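Local coordinates for SusD family protein (PDB 7KV1) that probably binds beta-glucan at the bacterial cell surface, as a SusD-like surface glycan-binding protein of a human gut Bacteroides, at residues 79-84 with 457-462; 408-413 with 465-470; 415-420 with 472-477. All blocks are in the same frame, centred on the assembly; numbering follows the deposited sequence.

Contact 1 of 3, residues 79-84 with 457-462; sequences GDNFWV and ERRLEF
Arg459 reaches from its helix into the loop 79-84, where Asp80 and Asn81 meet its guanidinium from two different sides. The arginine chain is stretched, with CG anti to the backbone N (chi1 -177°) and every later torsion near 180°. Asn81 sits at the guanidinium edge. Asn81 OD1 lies in the plane and takes two weak hydrogen bonds, one from NH2 of Arg459 at 3.3 Å and one from NE of Arg459 at 3.5 Å. The Asp80 carboxylate instead lies over one face, stacked with the two planes 14° apart. Asp80 OD2 is 3.7 Å from Arg459 NH2, a long salt bridge in which no N-H points at the oxygen. The contact ties the N-terminal part of this SusD-type, TPR-related fold to the last turn of helix 451-461. The stronger partner of Asp80 is Arg468, at the start of the next helix. The other end of the Asn81 amide is also held. Asn81 ND2 bonds to Glu76 and gives a 2.8 Å bond to a water, and that water donates to the backbone O of Arg459, also at 2.8 Å.

Contact 2 of 3, residues 408-413 with 465-470; sequences YAETLL and EGKRYF. With NCO (cobalt hexammine(III)), chain C.
Glu410 and Lys467 reach toward each other from opposite directions and join in a buried salt bridge. It lies in the helical, TPR-related part of the SusD fold, between helix 408-420 and the turn leading into helix 468-474. The close part is small. NZ of Lys467 donates to OE1 of Glu410 at 2.9 Å, on the syn lone pair of that oxygen, the side of OE2. Lys467 CE also lies 3.4 Å from Glu410 OE1. Phe462 packs against both Glu410 and Lys467. Little else meets across the segments, and the backbones stay well apart, with 9.8 Å between the CA atoms of Glu410 and Lys467. The glutamate spans its share with an extended chain. The lysine bends early, at chi2 (-67°), then runs straight to NZ. Both charged ends have second partners: Arg458 at Glu410 OE2 and the backbone O of Tyr405 at Lys467 NZ. Such pairing would be expected to keep both groups charged inside the protein. On another side of helix 408-420, the Tyr408 hydroxyl meets a bound cobalt hexammine, also held by the backbone oxygens of Ile261, Ser263 and Phe266. The ammine N5 donates a 3.1 Å hydrogen bond to Tyr408 OH.

Contact 3 of 3, residues 415-420 with 472-477; sequences AAELSL and LVRAEG
Glu417 leaves its helix with CG anti to the backbone N and stays extended to the carboxylate. Arg474 starts differently. Its CG sits between the backbone N and the carbonyl carbon (chi1 76°), and the chain then runs straight to NE before chi4 turns the guanidinium. The two side chains come from opposite directions and meet end-on. NH1 of Arg474 bonds to OE2 of Glu417 at 2.7 Å, and NH2 of Arg474 bonds to OE1 of Glu417 at 2.8 Å. Each oxygen uses its syn lone pair. Both bonds are nearly straight, at 170° and 167°. The carboxylate and guanidinium are nearly coplanar, so the pair forms a flat, two-pronged salt bridge. Two bonds at once hold the carboxylate and the guanidinium in a common plane and restrict rotation of both. The two chains together span 12.6 Å between the CA atoms of Glu417 and Arg474. Further charges surround the pair. Arg421 also bridges to Glu417 OE2, and Asp471 bridges to the arginine NE. Arg458 lies close to Arg474 as a like charge, and the neighbouring carboxylates probably offset this. Nonpolar side chains flank the bridge: Met242 of helix 230-244 touches both partners, and so does Leu455 of helix 451-461. A buried bidentate Arg-Glu pair thus joins helix 408-420 to helix 468-474, with helices 230-244 and 451-461 packed alongside, in the helical TPR-related core of a SusD-family protein.

All three contacts are buried and polar, though Arg459 of contact 1 is partly exposed. Contacts 2 and 3 both join helix 408-420 to helix 468-474, contact 2 from the turn just before the second, with a glutamate on the first helix each time. Contact 1 brings a distant N-terminal loop to helix 451-461. Their chemistry differs in geometry: contact 1 has weak hydrogen bonds, a long salt bridge and a water, contact 2 one charged hydrogen bond, contact 3 two. The centre of contact 2 is about 8 Å from the centre of the chain and that of contact 3 about 17 Å. Arg458 of helix 451-461 bridges to Glu410 and approaches Arg474; Asp80 bridges to Arg468.

Contact 1 of 3, residues 79-84 with 457-462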
loop_
_atom_site.group_PDB
_atom_site.type_symbol
_atom_site.label_atom_id
_atom_site.label_comp_id
_atom_site.label_asym_id
_atom_site.label_seq_id
_atom_site.Cartn_x
_atom_site.Cartn_y
_atom_site.Cartn_z
ATOM N N GLY A 79 11.260 1.209 -5.699
ATOM C CA GLY A 79 10.989 0.255 -6.779
ATOM C C GLY A 79 11.478 0.757 -8.121
ATOM O O GLY A 79 12.363 1.584 -8.126
ATOM N N ASP A 80 10.863 0.303 -9.202
ATOM C CA ASP A 80 11.343 0.546 -10.587
ATOM C C ASP A 80 10.253 1.139 -11.473
ATOM O O ASP A 80 10.529 1.205 -12.657
ATOM C CB ASP A 80 11.939 -0.720 -11.213
ATOM C CG ASP A 80 10.976 -1.894 -11.281
ATOM O OD1 ASP A 80 9.829 -1.814 -10.649
ATOM O OD2 ASP A 80 11.370 -2.878 -11.958
ATOM N N ASN A 81 9.125 1.616 -10.928
ATOM C CA ASN A 81 8.020 2.134 -11.787
ATOM C C ASN A 81 8.205 3.641 -12.094
ATOM O O ASN A 81 7.752 4.105 -13.188
ATOM C CB ASN A 81 6.647 1.940 -11.161
ATOM C CG ASN A 81 6.115 0.527 -11.280
ATOM O OD1 ASN A 81 6.443 -0.179 -12.244
ATOM N ND2 ASN A 81 5.318 0.124 -10.294
ATOM N N PHE A 82 8.779 4.388 -11.160
ATOM C CA PHE A 82 8.748 5.878 -11.172
ATOM C C PHE A 82 10.147 6.432 -10.953
ATOM O O PHE A 82 11.005 5.759 -10.393
ATOM C CB PHE A 82 7.850 6.415 -10.054
ATOM C CG PHE A 82 6.399 6.078 -10.263
ATOM C CD1 PHE A 82 5.599 6.898 -11.057
ATOM C CD2 PHE A 82 5.872 4.885 -9.775
ATOM C CE1 PHE A 82 4.283 6.560 -11.310
ATOM C CE2 PHE A 82 4.539 4.579 -9.995
ATOM C CZ PHE A 82 3.753 5.399 -10.780
ATOM N N TRP A 83 10.312 7.708 -11.272
ATOM C CA TRP A 83 11.399 8.540 -10.721
ATOM C C TRP A 83 10.790 9.314 -9.547
ATOM O O TRP A 83 9.547 9.405 -9.454
ATOM C CB TRP A 83 11.973 9.464 -11.794
ATOM C CG TRP A 83 12.418 8.809 -13.059
ATOM C CD1 TRP A 83 11.946 9.077 -14.303
ATOM C CD2 TRP A 83 13.456 7.814 -13.216
ATOM N NE1 TRP A 83 12.623 8.338 -15.225
ATOM C CE2 TRP A 83 13.537 7.530 -14.601
ATOM C CE3 TRP A 83 14.287 7.109 -12.334
ATOM C CZ2 TRP A 83 14.413 6.584 -15.131
ATOM C CZ3 TRP A 83 15.172 6.184 -12.852
ATOM C CH2 TRP A 83 15.237 5.933 -14.233
ATOM N N VAL A 84 11.622 9.825 -8.663
ATOM C CA VAL A 84 11.142 10.618 -7.507
ATOM C C VAL A 84 10.641 11.980 -8.016
ATOM O O VAL A 84 9.551 12.387 -7.583
ATOM C CB VAL A 84 12.228 10.748 -6.435
ATOM C CG1 VAL A 84 11.821 11.734 -5.349
ATOM C CG2 VAL A 84 12.490 9.380 -5.830
ATOM N N GLU A 457 2.243 -10.254 -13.733
ATOM C CA GLU A 457 0.863 -9.726 -13.765
ATOM C C GLU A 457 0.636 -8.697 -12.646
ATOM O O GLU A 457 -0.010 -7.661 -12.906
ATOM C CB GLU A 457 -0.166 -10.848 -13.714
ATOM C CG GLU A 457 -1.474 -10.448 -14.331
ATOM C CD GLU A 457 -1.417 -10.192 -15.829
ATOM O OE1 GLU A 457 -0.696 -10.945 -16.519
ATOM O OE2 GLU A 457 -2.109 -9.236 -16.293
ATOM N N ARG A 458 1.217 -8.916 -11.474
ATOM C CA ARG A 458 1.164 -7.963 -10.355
ATOM C C ARG A 458 1.800 -6.638 -10.796
ATOM O O ARG A 458 1.286 -5.601 -10.414
ATOM C CB ARG A 458 1.858 -8.542 -9.107
ATOM C CG ARG A 458 1.117 -9.700 -8.459
ATOM C CD ARG A 458 1.895 -10.242 -7.282
ATOM N NE ARG A 458 1.761 -9.297 -6.201
ATOM C CZ ARG A 458 0.768 -9.304 -5.309
ATOM N NH1 ARG A 458 -0.151 -10.241 -5.337
ATOM N NH2 ARG A 458 0.687 -8.375 -4.386
ATOM N N ARG A 459 2.900 -6.673 -11.545
ATOM C CA ARG A 459 3.577 -5.430 -11.961
ATOM C C ARG A 459 2.641 -4.647 -12.900
ATOM O O ARG A 459 2.500 -3.425 -12.750
ATOM C CB ARG A 459 4.893 -5.735 -12.680
ATOM C CG ARG A 459 5.633 -4.463 -13.061
ATOM C CD ARG A 459 6.912 -4.532 -13.865
ATOM N NE ARG A 459 7.444 -3.160 -13.756
ATOM C CZ ARG A 459 8.472 -2.672 -14.430
ATOM N NH1 ARG A 459 9.112 -3.422 -15.312
ATOM N NH2 ARG A 459 8.820 -1.404 -14.255
ATOM N N LEU A 460 2.007 -5.336 -13.839
ATOM C CA LEU A 460 1.109 -4.678 -14.813
ATOM C C LEU A 460 -0.137 -4.124 -14.099
ATOM O O LEU A 460 -0.666 -3.041 -14.504
ATOM C CB LEU A 460 0.738 -5.661 -15.925
ATOM C CG LEU A 460 1.891 -6.193 -16.776
ATOM C CD1 LEU A 460 1.389 -7.303 -17.705
ATOM C CD2 LEU A 460 2.511 -5.087 -17.612
ATOM N N GLU A 461 -0.619 -4.818 -13.080
ATOM C CA GLU A 461 -1.950 -4.564 -12.493
ATOM C C GLU A 461 -1.889 -3.387 -11.512
ATOM O O GLU A 461 -2.904 -2.694 -11.403
ATOM C CB GLU A 461 -2.468 -5.838 -11.836
ATOM C CG GLU A 461 -3.867 -5.761 -11.231
ATOM C CD GLU A 461 -4.998 -5.592 -12.226
ATOM O OE1 GLU A 461 -4.778 -5.930 -13.389
ATOM O OE2 GLU A 461 -6.107 -5.119 -11.814
ATOM N N PHE A 462 -0.760 -3.173 -10.837
ATOM C CA PHE A 462 -0.711 -2.353 -9.602
ATOM C C PHE A 462 0.231 -1.149 -9.725
ATOM O O PHE A 462 0.655 -0.606 -8.694
ATOM C CB PHE A 462 -0.371 -3.253 -8.418
ATOM C CG PHE A 462 -1.424 -4.291 -8.140
ATOM C CD1 PHE A 462 -2.730 -3.931 -7.839
ATOM C CD2 PHE A 462 -1.104 -5.632 -8.163
ATOM C CE1 PHE A 462 -3.699 -4.894 -7.642
ATOM C CE2 PHE A 462 -2.064 -6.602 -7.910
ATOM C CZ PHE A 462 -3.363 -6.225 -7.660
HETATM O O HOH W 1 3.587 -2.129 -10.507
#

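Contact 2 of 3, residues 408-413 with 465-470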
loop_
_atom_site.group_PDB
_atom_site.type_symbol
_atom_site.label_atom_id
_atom_site.label_comp_id
_atom_site.label_asym_id
_atom_site.label_seq_id
_atom_site.Cartn_x
_atom_site.Cartn_y
_atom_site.Cartn_z
ATOM N N TYR A 408 -9.919 -6.750 -5.343
ATOM C CA TYR A 408 -10.143 -8.186 -5.623
ATOM C C TYR A 408 -9.179 -8.692 -6.722
ATOM O O TYR A 408 -8.958 -9.914 -6.733
ATOM C CB TYR A 408 -11.622 -8.405 -5.944
ATOM C CG TYR A 408 -12.029 -9.810 -6.294
ATOM C CD1 TYR A 408 -12.100 -10.807 -5.329
ATOM C CD2 TYR A 408 -12.344 -10.146 -7.596
ATOM C CE1 TYR A 408 -12.497 -12.092 -5.661
ATOM C CE2 TYR A 408 -12.770 -11.420 -7.940
ATOM C CZ TYR A 408 -12.817 -12.401 -6.975
ATOM O OH TYR A 408 -13.219 -13.656 -7.309
ATOM N N ALA A 409 -8.611 -7.842 -7.591
ATOM C CA ALA A 409 -7.538 -8.272 -8.527
ATOM C C ALA A 409 -6.381 -8.882 -7.719
ATOM O O ALA A 409 -5.860 -9.947 -8.096
ATOM C CB ALA A 409 -7.066 -7.148 -9.427
ATOM N N GLU A 410 -6.056 -8.280 -6.573
ATOM C CA GLU A 410 -4.975 -8.766 -5.696
ATOM C C GLU A 410 -5.379 -10.073 -4.992
ATOM O O GLU A 410 -4.511 -10.943 -4.798
ATOM C CB GLU A 410 -4.545 -7.647 -4.742
ATOM C CG GLU A 410 -3.272 -7.979 -4.035
ATOM C CD GLU A 410 -2.690 -6.950 -3.089
ATOM O OE1 GLU A 410 -3.315 -5.888 -2.849
ATOM O OE2 GLU A 410 -1.541 -7.189 -2.679
ATOM N N THR A 411 -6.649 -10.240 -4.624
ATOM C CA THR A 411 -7.184 -11.539 -4.131
ATOM C C THR A 411 -6.854 -12.635 -5.155
ATOM O O THR A 411 -6.283 -13.673 -4.760
ATOM C CB THR A 411 -8.685 -11.446 -3.832
ATOM O OG1 THR A 411 -8.965 -10.262 -3.070
ATOM C CG2 THR A 411 -9.172 -12.691 -3.128
ATOM N N LEU A 412 -7.164 -12.412 -6.437
ATOM C CA LEU A 412 -7.005 -13.460 -7.479
ATOM C C LEU A 412 -5.513 -13.748 -7.647
ATOM O O LEU A 412 -5.140 -14.938 -7.656
ATOM C CB LEU A 412 -7.658 -13.004 -8.792
ATOM C CG LEU A 412 -9.189 -12.960 -8.798
ATOM C CD1 LEU A 412 -9.678 -12.136 -9.973
ATOM C CD2 LEU A 412 -9.817 -14.359 -8.847
ATOM N N LEU A 413 -4.674 -12.711 -7.721
ATOM C CA LEU A 413 -3.220 -12.884 -7.955
ATOM C C LEU A 413 -2.548 -13.472 -6.708
ATOM O O LEU A 413 -1.608 -14.281 -6.878
ATOM C CB LEU A 413 -2.592 -11.575 -8.430
ATOM C CG LEU A 413 -3.092 -11.060 -9.788
ATOM C CD1 LEU A 413 -2.429 -9.756 -10.158
ATOM C CD2 LEU A 413 -2.844 -12.050 -10.915
ATOM N N GLU A 465 0.294 1.838 -7.088
ATOM C CA GLU A 465 -0.517 1.384 -5.927
ATOM C C GLU A 465 0.368 0.859 -4.792
ATOM O O GLU A 465 -0.184 0.297 -3.828
ATOM C CB GLU A 465 -1.526 0.332 -6.415
ATOM C CG GLU A 465 -2.530 0.881 -7.406
ATOM C CD GLU A 465 -3.588 -0.129 -7.799
ATOM O OE1 GLU A 465 -4.423 -0.505 -6.945
ATOM O OE2 GLU A 465 -3.571 -0.532 -8.971
ATOM N N GLY A 466 1.685 1.047 -4.883
ATOM C CA GLY A 466 2.626 0.743 -3.777
ATOM C C GLY A 466 2.844 -0.744 -3.538
ATOM O O GLY A 466 3.124 -1.099 -2.360
ATOM N N LYS A 467 2.760 -1.592 -4.586
ATOM C CA LYS A 467 2.924 -3.066 -4.473
ATOM C C LYS A 467 4.315 -3.499 -4.959
ATOM O O LYS A 467 4.897 -4.441 -4.380
ATOM C CB LYS A 467 1.840 -3.807 -5.258
ATOM C CG LYS A 467 0.431 -3.380 -4.899
ATOM C CD LYS A 467 -0.038 -3.735 -3.489
ATOM C CE LYS A 467 -1.407 -3.124 -3.219
ATOM N NZ LYS A 467 -1.991 -3.514 -1.911
ATOM N N ARG A 468 4.811 -2.862 -6.003
ATOM C CA ARG A 468 5.934 -3.381 -6.809
ATOM C C ARG A 468 7.176 -3.531 -5.943
ATOM O O ARG A 468 7.829 -4.574 -6.085
ATOM C CB ARG A 468 6.161 -2.455 -7.994
ATOM C CG ARG A 468 7.339 -2.829 -8.872
ATOM C CD ARG A 468 7.258 -4.208 -9.470
ATOM N NE ARG A 468 8.379 -4.312 -10.384
ATOM C CZ ARG A 468 8.795 -5.402 -11.027
ATOM N NH1 ARG A 468 8.214 -6.573 -10.816
ATOM N NH2 ARG A 468 9.816 -5.300 -11.869
ATOM N N TYR A 469 7.548 -2.516 -5.150
ATOM C CA TYR A 469 8.791 -2.614 -4.344
ATOM C C TYR A 469 8.738 -3.812 -3.385
ATOM O O TYR A 469 9.676 -4.639 -3.398
ATOM C CB TYR A 469 9.092 -1.322 -3.596
ATOM C CG TYR A 469 10.231 -1.481 -2.638
ATOM C CD1 TYR A 469 11.518 -1.705 -3.113
ATOM C CD2 TYR A 469 10.030 -1.395 -1.280
ATOM C CE1 TYR A 469 12.579 -1.876 -2.236
ATOM C CE2 TYR A 469 11.080 -1.541 -0.386
ATOM C CZ TYR A 469 12.356 -1.790 -0.870
ATOM O OH TYR A 469 13.387 -1.946 -0.006
ATOM N N PHE A 470 7.694 -3.911 -2.556
ATOM C CA PHE A 470 7.503 -5.059 -1.629
ATOM C C PHE A 470 7.456 -6.395 -2.393
ATOM O O PHE A 470 8.075 -7.359 -1.875
ATOM C CB PHE A 470 6.292 -4.852 -0.733
ATOM C CG PHE A 470 6.450 -3.639 0.151
ATOM C CD1 PHE A 470 7.650 -3.390 0.799
ATOM C CD2 PHE A 470 5.412 -2.742 0.307
ATOM C CE1 PHE A 470 7.803 -2.264 1.598
ATOM C CE2 PHE A 470 5.569 -1.621 1.092
ATOM C CZ PHE A 470 6.761 -1.376 1.729
HETATM CO CO NCO C . -17.336 -14.559 -7.937
HETATM N N1 NCO C . -18.862 -13.472 -7.217
HETATM N N2 NCO C . -15.836 -15.753 -8.493
HETATM N N3 NCO C . -18.433 -15.201 -9.564
HETATM N N4 NCO C . -17.980 -16.092 -6.879
HETATM N N5 NCO C . -16.200 -13.952 -6.354
HETATM N N6 NCO C . -16.687 -13.045 -9.029
#

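Contact 3 of 3, residues 415-420 with 472-477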
loop_
_atom_site.group_PDB
_atom_site.type_symbol
_atom_site.label_atom_id
_atom_site.label_comp_id
_atom_site.label_asym_id
_atom_site.label_seq_id
_atom_site.Cartn_x
_atom_site.Cartn_y
_atom_site.Cartn_z
ATOM N N ALA A 415 -4.087 -15.576 -4.621
ATOM C CA ALA A 415 -4.547 -16.986 -4.688
ATOM C C ALA A 415 -3.738 -17.753 -5.746
ATOM O O ALA A 415 -3.271 -18.882 -5.476
ATOM C CB ALA A 415 -5.999 -16.988 -4.994
ATOM N N ALA A 416 -3.549 -17.182 -6.928
ATOM C CA ALA A 416 -2.827 -17.906 -8.003
ATOM C C ALA A 416 -1.417 -18.220 -7.512
ATOM O O ALA A 416 -0.970 -19.364 -7.627
ATOM C CB ALA A 416 -2.835 -17.126 -9.283
ATOM N N GLU A 417 -0.749 -17.260 -6.894
ATOM C CA GLU A 417 0.630 -17.481 -6.439
ATOM C C GLU A 417 0.625 -18.524 -5.321
ATOM O O GLU A 417 1.495 -19.398 -5.342
ATOM C CB GLU A 417 1.272 -16.169 -5.978
ATOM C CG GLU A 417 2.614 -16.356 -5.317
ATOM C CD GLU A 417 3.312 -15.067 -4.914
ATOM O OE1 GLU A 417 2.899 -13.948 -5.392
ATOM O OE2 GLU A 417 4.223 -15.181 -4.079
ATOM N N LEU A 418 -0.284 -18.408 -4.349
ATOM C CA LEU A 418 -0.262 -19.279 -3.164
ATOM C C LEU A 418 -0.567 -20.721 -3.607
ATOM O O LEU A 418 0.072 -21.672 -3.067
ATOM C CB LEU A 418 -1.242 -18.745 -2.113
ATOM C CG LEU A 418 -0.819 -17.470 -1.378
ATOM C CD1 LEU A 418 -2.000 -16.845 -0.679
ATOM C CD2 LEU A 418 0.298 -17.734 -0.381
ATOM N N SER A 419 -1.453 -20.890 -4.591
ATOM C CA SER A 419 -1.777 -22.217 -5.154
ATOM C C SER A 419 -0.490 -22.784 -5.757
ATOM O O SER A 419 -0.074 -23.918 -5.377
ATOM C CB SER A 419 -2.897 -22.119 -6.161
ATOM O OG SER A 419 -3.043 -23.315 -6.890
ATOM N N LEU A 420 0.167 -22.027 -6.635
ATOM C CA LEU A 420 1.387 -22.550 -7.281
ATOM C C LEU A 420 2.438 -22.854 -6.221
ATOM O O LEU A 420 3.178 -23.806 -6.433
ATOM C CB LEU A 420 1.889 -21.567 -8.331
ATOM C CG LEU A 420 0.923 -21.351 -9.494
ATOM C CD1 LEU A 420 1.373 -20.169 -10.325
ATOM C CD2 LEU A 420 0.767 -22.616 -10.328
ATOM N N LEU A 472 9.126 -7.061 -5.215
ATOM C CA LEU A 472 10.513 -7.337 -5.661
ATOM C C LEU A 472 11.320 -7.861 -4.457
ATOM O O LEU A 472 12.058 -8.822 -4.620
ATOM C CB LEU A 472 11.152 -6.076 -6.248
ATOM C CG LEU A 472 10.695 -5.677 -7.639
ATOM C CD1 LEU A 472 11.164 -4.262 -7.973
ATOM C CD2 LEU A 472 11.195 -6.674 -8.660
ATOM N N VAL A 473 11.119 -7.312 -3.268
ATOM C CA VAL A 473 11.903 -7.707 -2.060
ATOM C C VAL A 473 11.559 -9.135 -1.634
ATOM O O VAL A 473 12.492 -9.919 -1.353
ATOM C CB VAL A 473 11.690 -6.735 -0.901
ATOM C CG1 VAL A 473 12.333 -7.261 0.384
ATOM C CG2 VAL A 473 12.207 -5.344 -1.261
ATOM N N ARG A 474 10.268 -9.453 -1.572
ATOM C CA ARG A 474 9.821 -10.779 -1.082
ATOM C C ARG A 474 10.234 -11.858 -2.084
ATOM O O ARG A 474 10.413 -13.040 -1.648
ATOM C CB ARG A 474 8.329 -10.747 -0.778
ATOM C CG ARG A 474 7.413 -10.793 -1.992
ATOM C CD ARG A 474 5.977 -10.557 -1.554
ATOM N NE ARG A 474 5.083 -10.530 -2.689
ATOM C CZ ARG A 474 4.656 -11.620 -3.349
ATOM N NH1 ARG A 474 5.057 -12.828 -2.985
ATOM N NH2 ARG A 474 3.815 -11.491 -4.364
ATOM N N ALA A 475 10.343 -11.482 -3.365
ATOM C CA ALA A 475 10.690 -12.387 -4.486
ATOM C C ALA A 475 12.120 -12.901 -4.331
ATOM O O ALA A 475 12.416 -13.932 -4.922
ATOM C CB ALA A 475 10.493 -11.747 -5.839
ATOM N N GLU A 476 12.931 -12.285 -3.484
ATOM C CA GLU A 476 14.245 -12.854 -3.099
ATOM C C GLU A 476 14.064 -14.265 -2.502
ATOM O O GLU A 476 15.015 -15.055 -2.587
ATOM C CB GLU A 476 15.015 -11.900 -2.187
ATOM C CG GLU A 476 15.437 -10.628 -2.899
ATOM C CD GLU A 476 16.440 -10.858 -4.019
ATOM O OE1 GLU A 476 17.337 -11.696 -3.830
ATOM O OE2 GLU A 476 16.288 -10.258 -5.092
ATOM N N GLY A 477 12.919 -14.568 -1.895
ATOM C CA GLY A 477 12.664 -15.863 -1.272
ATOM C C GLY A 477 11.827 -16.746 -2.184
ATOM O O GLY A 477 11.433 -17.813 -1.709
#